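Local coordinates for protein 2,5-dihydroxypyridine 5,6-dioxygenase (Pseudomonas putida KT2440, PDB 7CUP) that catalyses the iron-dependent, dioxygen-consuming ring cleavage of 2,5-dihydroxypyridine between carbons 5 and 6 to N-formylmaleamate in nicotinate degradation, at residues A[24-29]-A[93-98]; A[18-23]-A[180-185]. All coordinates share one frame; numbering follows the deposited sequence.

Contact 1: A[24-29]-A[93-98]; sequences TQSVAV and AADLVV
Two neighbouring strands of the five-stranded parallel sheet meet here, 26-29 beside 96-98, with strand 53-58 on the far side of the first. Their hydrogen bonds alternate as parallel pairing requires: L96 N gives to S26 O, A28 N to L96 O at 3.0 Å, and V98 N to A28 O at 2.8 Å. V27 and V98 share a sheet face, CG1 to CG2 at 4.1 Å. On the other face A28 CB meets A94 CB at 3.7 Å.

At the strand entrance D95 curls back over the start of 24-29. The Q25 chain is bent at chi2 (-77°), which lays its amide stacked on the D95 carboxylate, the planes 23° apart, with OE1 3.3 Å from D95 CB; that oxygen takes a hydrogen bond from R118, while NE2 donates to T24 OG1, a hydroxyl also bonded to D22 OD1. With an alanine in place of Q25, D95 would probably lose the flat group lying against it and R118 an acceptor. S26 O accepts twice, from L96 N and D95 N, the latter tilted 30° from the carbonyl plane. S26 N donates to the anti lone pair of D95 OD2 at 2.8 Å, and a water bridges that oxygen to T24 O.

Contact 2: A[18-23]-A[180-185]; sequences LSRVDE and YADEPG
A Schellman motif closes helix 5-18 at this point, with R20 as its positive-phi C-prime residue, and the turn it makes rests against the loop between strands 175-177 and 187-189. The closing bonds run from V21 N to L16 O and from R20 N to K17 O.

The apolar part is a CH-pi contact. L18 CB sits over one face of the Y180 ring, 3.9 Å from its centroid and 18° off the normal, displaced toward the CD2 side of the ring. Y180 CG lies between its own backbone N and carbonyl carbon (chi1 63°), which brings one ring face against L18. L18 O also lies close to this ring, 3.3 Å from CD2.

Hydrogen bonds to backbone atoms and the S19 hydroxyl form the second group. A181 N donates to S19 OG at 3.1 Å; the same hydroxyl is bonded to V15 O one turn back in the helix. S19 O and A181 O are two acceptors only 3.2 Å apart, and R118 bonds to both, NH2 to the first and NE to the second, which would offset their mutual repulsion.

The charged pair is R20 with D182, whose side chains run alongside each other. The guanidinium, its plane turned 43° from the carboxylate, has D182 CB over one face, and NE makes a weak bond to D182 O. D182 OD1 is held by the Y178 hydroxyl, while OD2 is shared between a salt bridge to K139 and another to R20 NH2 at 2.9 Å.

In the fold
Contact 2 lies about 9 Å from contact 1, centre to centre. Their first segments are consecutive, 18-23 ending helix 5-18 and running into strand 26-31, while 180-185 comes long after 93-98, so contact 2 spans contact 1 in sequence. Both are largely buried and away from the iron site. Contact 1 is mostly sheet interior, held by regular backbone bonds and small aliphatic side chains, with its polar grouping confined to the strand entrance; contact 2 joins the end of a helix and the turn after it to a loop through side chains, with an ion pair toward the exposed R20. They meet at several places, among them L96, whose CD1 is 3.5 Å from S19 CB. R118 serves both.

Contact 1: A[24-29]-A[93-98]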
# COMPACT_ATOMS: atom_id res chain seq x y z
N THR A 24 -22.42 -23.29 12.70
CA THR A 24 -23.85 -23.07 12.31
C THR A 24 -24.04 -21.58 11.98
O THR A 24 -25.12 -21.17 11.50
CB THR A 24 -24.77 -23.57 13.42
OG1 THR A 24 -24.62 -22.72 14.56
CG2 THR A 24 -24.42 -24.98 13.83
N GLN A 25 -23.02 -20.76 12.23
CA GLN A 25 -23.26 -19.31 12.35
C GLN A 25 -22.68 -18.57 11.13
O GLN A 25 -21.70 -19.03 10.52
CB GLN A 25 -22.67 -18.80 13.65
CG GLN A 25 -23.23 -19.45 14.90
CD GLN A 25 -24.58 -18.90 15.23
OE1 GLN A 25 -24.71 -17.78 15.76
NE2 GLN A 25 -25.60 -19.68 14.89
N SER A 26 -23.27 -17.42 10.83
CA SER A 26 -22.77 -16.46 9.82
C SER A 26 -22.32 -15.18 10.52
O SER A 26 -23.04 -14.65 11.40
CB SER A 26 -23.81 -16.20 8.79
OG SER A 26 -23.94 -17.36 7.98
N VAL A 27 -21.13 -14.73 10.18
CA VAL A 27 -20.53 -13.49 10.73
C VAL A 27 -20.38 -12.48 9.59
O VAL A 27 -19.77 -12.82 8.55
CB VAL A 27 -19.17 -13.79 11.38
CG1 VAL A 27 -18.51 -12.51 11.86
CG2 VAL A 27 -19.30 -14.81 12.50
N ALA A 28 -20.87 -11.27 9.79
CA ALA A 28 -20.57 -10.10 8.95
C ALA A 28 -19.61 -9.19 9.71
O ALA A 28 -19.89 -8.83 10.87
CB ALA A 28 -21.86 -9.40 8.59
N VAL A 29 -18.51 -8.84 9.06
CA VAL A 29 -17.52 -7.86 9.57
C VAL A 29 -17.81 -6.53 8.88
O VAL A 29 -17.63 -6.44 7.66
CB VAL A 29 -16.06 -8.31 9.40
CG1 VAL A 29 -15.12 -7.27 10.00
CG2 VAL A 29 -15.82 -9.67 10.02
N ALA A 93 -28.86 -10.32 7.86
CA ALA A 93 -28.59 -11.66 7.28
C ALA A 93 -27.67 -12.46 8.20
O ALA A 93 -27.81 -13.68 8.22
CB ALA A 93 -27.99 -11.54 5.90
N ALA A 94 -26.75 -11.80 8.91
CA ALA A 94 -25.72 -12.46 9.74
C ALA A 94 -26.30 -12.91 11.08
O ALA A 94 -27.24 -12.26 11.59
CB ALA A 94 -24.57 -11.50 9.97
N ASP A 95 -25.69 -13.91 11.72
CA ASP A 95 -26.00 -14.22 13.13
C ASP A 95 -25.31 -13.18 14.04
O ASP A 95 -25.89 -12.77 15.05
CB ASP A 95 -25.60 -15.65 13.47
CG ASP A 95 -26.45 -16.64 12.69
OD1 ASP A 95 -27.67 -16.70 12.96
OD2 ASP A 95 -25.89 -17.29 11.80
N LEU A 96 -24.10 -12.79 13.69
CA LEU A 96 -23.28 -11.87 14.52
C LEU A 96 -22.62 -10.86 13.60
O LEU A 96 -22.11 -11.27 12.53
CB LEU A 96 -22.22 -12.68 15.28
CG LEU A 96 -21.38 -11.83 16.25
CD1 LEU A 96 -21.25 -12.51 17.62
CD2 LEU A 96 -20.00 -11.58 15.70
N VAL A 97 -22.67 -9.58 13.96
CA VAL A 97 -21.94 -8.50 13.23
C VAL A 97 -20.78 -8.10 14.13
O VAL A 97 -21.03 -7.90 15.34
CB VAL A 97 -22.87 -7.30 12.95
CG1 VAL A 97 -22.10 -6.13 12.34
CG2 VAL A 97 -24.03 -7.73 12.04
N VAL A 98 -19.54 -8.13 13.59
CA VAL A 98 -18.38 -7.46 14.24
C VAL A 98 -18.34 -6.05 13.70
O VAL A 98 -18.03 -5.88 12.54
CB VAL A 98 -17.05 -8.17 13.95
CG1 VAL A 98 -15.92 -7.42 14.62
CG2 VAL A 98 -17.10 -9.62 14.40
O HOH W 1 -26.17 -18.99 9.88

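Contact 2: A[18-23]-A[180-185]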
# COMPACT_ATOMS: atom_id res chain seq x y z
N LEU A 18 -16.76 -17.11 22.77
CA LEU A 18 -17.61 -16.66 23.89
C LEU A 18 -18.91 -16.10 23.32
O LEU A 18 -19.94 -16.20 23.99
CB LEU A 18 -16.86 -15.60 24.71
CG LEU A 18 -15.75 -16.14 25.60
CD1 LEU A 18 -15.00 -15.00 26.28
CD2 LEU A 18 -16.32 -17.12 26.63
N SER A 19 -18.86 -15.51 22.13
CA SER A 19 -20.03 -14.94 21.41
C SER A 19 -20.85 -16.03 20.69
O SER A 19 -21.74 -15.66 19.91
CB SER A 19 -19.58 -13.85 20.44
OG SER A 19 -19.11 -12.71 21.12
N ARG A 20 -20.54 -17.31 20.90
CA ARG A 20 -21.31 -18.48 20.39
C ARG A 20 -21.22 -18.56 18.87
O ARG A 20 -22.16 -19.06 18.21
CB ARG A 20 -22.74 -18.48 20.95
CG ARG A 20 -22.76 -18.85 22.43
CD ARG A 20 -24.09 -19.27 23.05
NE ARG A 20 -24.30 -18.50 24.27
CZ ARG A 20 -23.64 -18.65 25.43
NH1 ARG A 20 -22.70 -19.57 25.56
NH2 ARG A 20 -23.93 -17.87 26.47
N VAL A 21 -20.09 -18.15 18.30
CA VAL A 21 -19.84 -18.38 16.85
C VAL A 21 -19.32 -19.80 16.69
O VAL A 21 -18.41 -20.19 17.42
CB VAL A 21 -18.84 -17.38 16.29
CG1 VAL A 21 -18.42 -17.74 14.89
CG2 VAL A 21 -19.39 -15.97 16.37
N ASP A 22 -19.89 -20.55 15.76
CA ASP A 22 -19.43 -21.92 15.39
C ASP A 22 -19.88 -22.16 13.95
O ASP A 22 -20.36 -21.21 13.30
CB ASP A 22 -19.97 -22.98 16.36
CG ASP A 22 -21.49 -23.03 16.43
OD1 ASP A 22 -22.15 -22.72 15.41
OD2 ASP A 22 -22.00 -23.32 17.53
N GLU A 23 -19.78 -23.39 13.50
CA GLU A 23 -20.04 -23.78 12.10
C GLU A 23 -21.52 -23.53 11.76
O GLU A 23 -21.82 -23.58 10.59
CB GLU A 23 -19.63 -25.23 11.84
CG GLU A 23 -20.58 -26.27 12.42
CD GLU A 23 -20.51 -26.46 13.93
OE1 GLU A 23 -19.49 -26.07 14.55
OE2 GLU A 23 -21.48 -27.01 14.49
N TYR A 180 -18.87 -9.31 25.25
CA TYR A 180 -19.12 -10.32 24.18
C TYR A 180 -20.62 -10.40 23.91
O TYR A 180 -21.41 -9.96 24.78
CB TYR A 180 -18.36 -11.62 24.48
CG TYR A 180 -18.70 -12.39 25.73
CD1 TYR A 180 -18.00 -12.21 26.92
CD2 TYR A 180 -19.67 -13.39 25.71
CE1 TYR A 180 -18.30 -12.95 28.05
CE2 TYR A 180 -19.96 -14.16 26.84
CZ TYR A 180 -19.27 -13.94 28.02
OH TYR A 180 -19.57 -14.70 29.12
N ALA A 181 -20.97 -10.84 22.69
CA ALA A 181 -22.35 -10.88 22.16
C ALA A 181 -22.83 -12.33 21.99
O ALA A 181 -22.92 -12.78 20.83
CB ALA A 181 -22.41 -10.14 20.86
N ASP A 182 -23.17 -12.97 23.12
CA ASP A 182 -23.49 -14.42 23.25
C ASP A 182 -25.00 -14.64 23.07
O ASP A 182 -25.38 -15.69 22.60
CB ASP A 182 -22.97 -15.02 24.56
CG ASP A 182 -23.43 -14.31 25.82
OD1 ASP A 182 -23.67 -13.09 25.76
OD2 ASP A 182 -23.50 -14.98 26.86
N GLU A 183 -25.84 -13.68 23.35
CA GLU A 183 -27.29 -13.92 23.29
C GLU A 183 -27.89 -13.27 22.06
O GLU A 183 -27.44 -12.23 21.61
CB GLU A 183 -27.90 -13.42 24.59
CG GLU A 183 -27.61 -14.37 25.72
CD GLU A 183 -28.16 -13.84 27.01
OE1 GLU A 183 -27.49 -14.03 28.05
OE2 GLU A 183 -29.25 -13.20 26.95
N PRO A 184 -29.00 -13.82 21.55
CA PRO A 184 -29.62 -13.28 20.34
C PRO A 184 -30.12 -11.86 20.64
O PRO A 184 -30.54 -11.59 21.75
CB PRO A 184 -30.75 -14.28 20.00
CG PRO A 184 -30.61 -15.44 21.00
CD PRO A 184 -29.75 -14.95 22.14
N GLY A 185 -29.99 -10.95 19.67
CA GLY A 185 -30.41 -9.56 19.81
C GLY A 185 -29.51 -8.79 20.76
O GLY A 185 -29.86 -7.65 21.07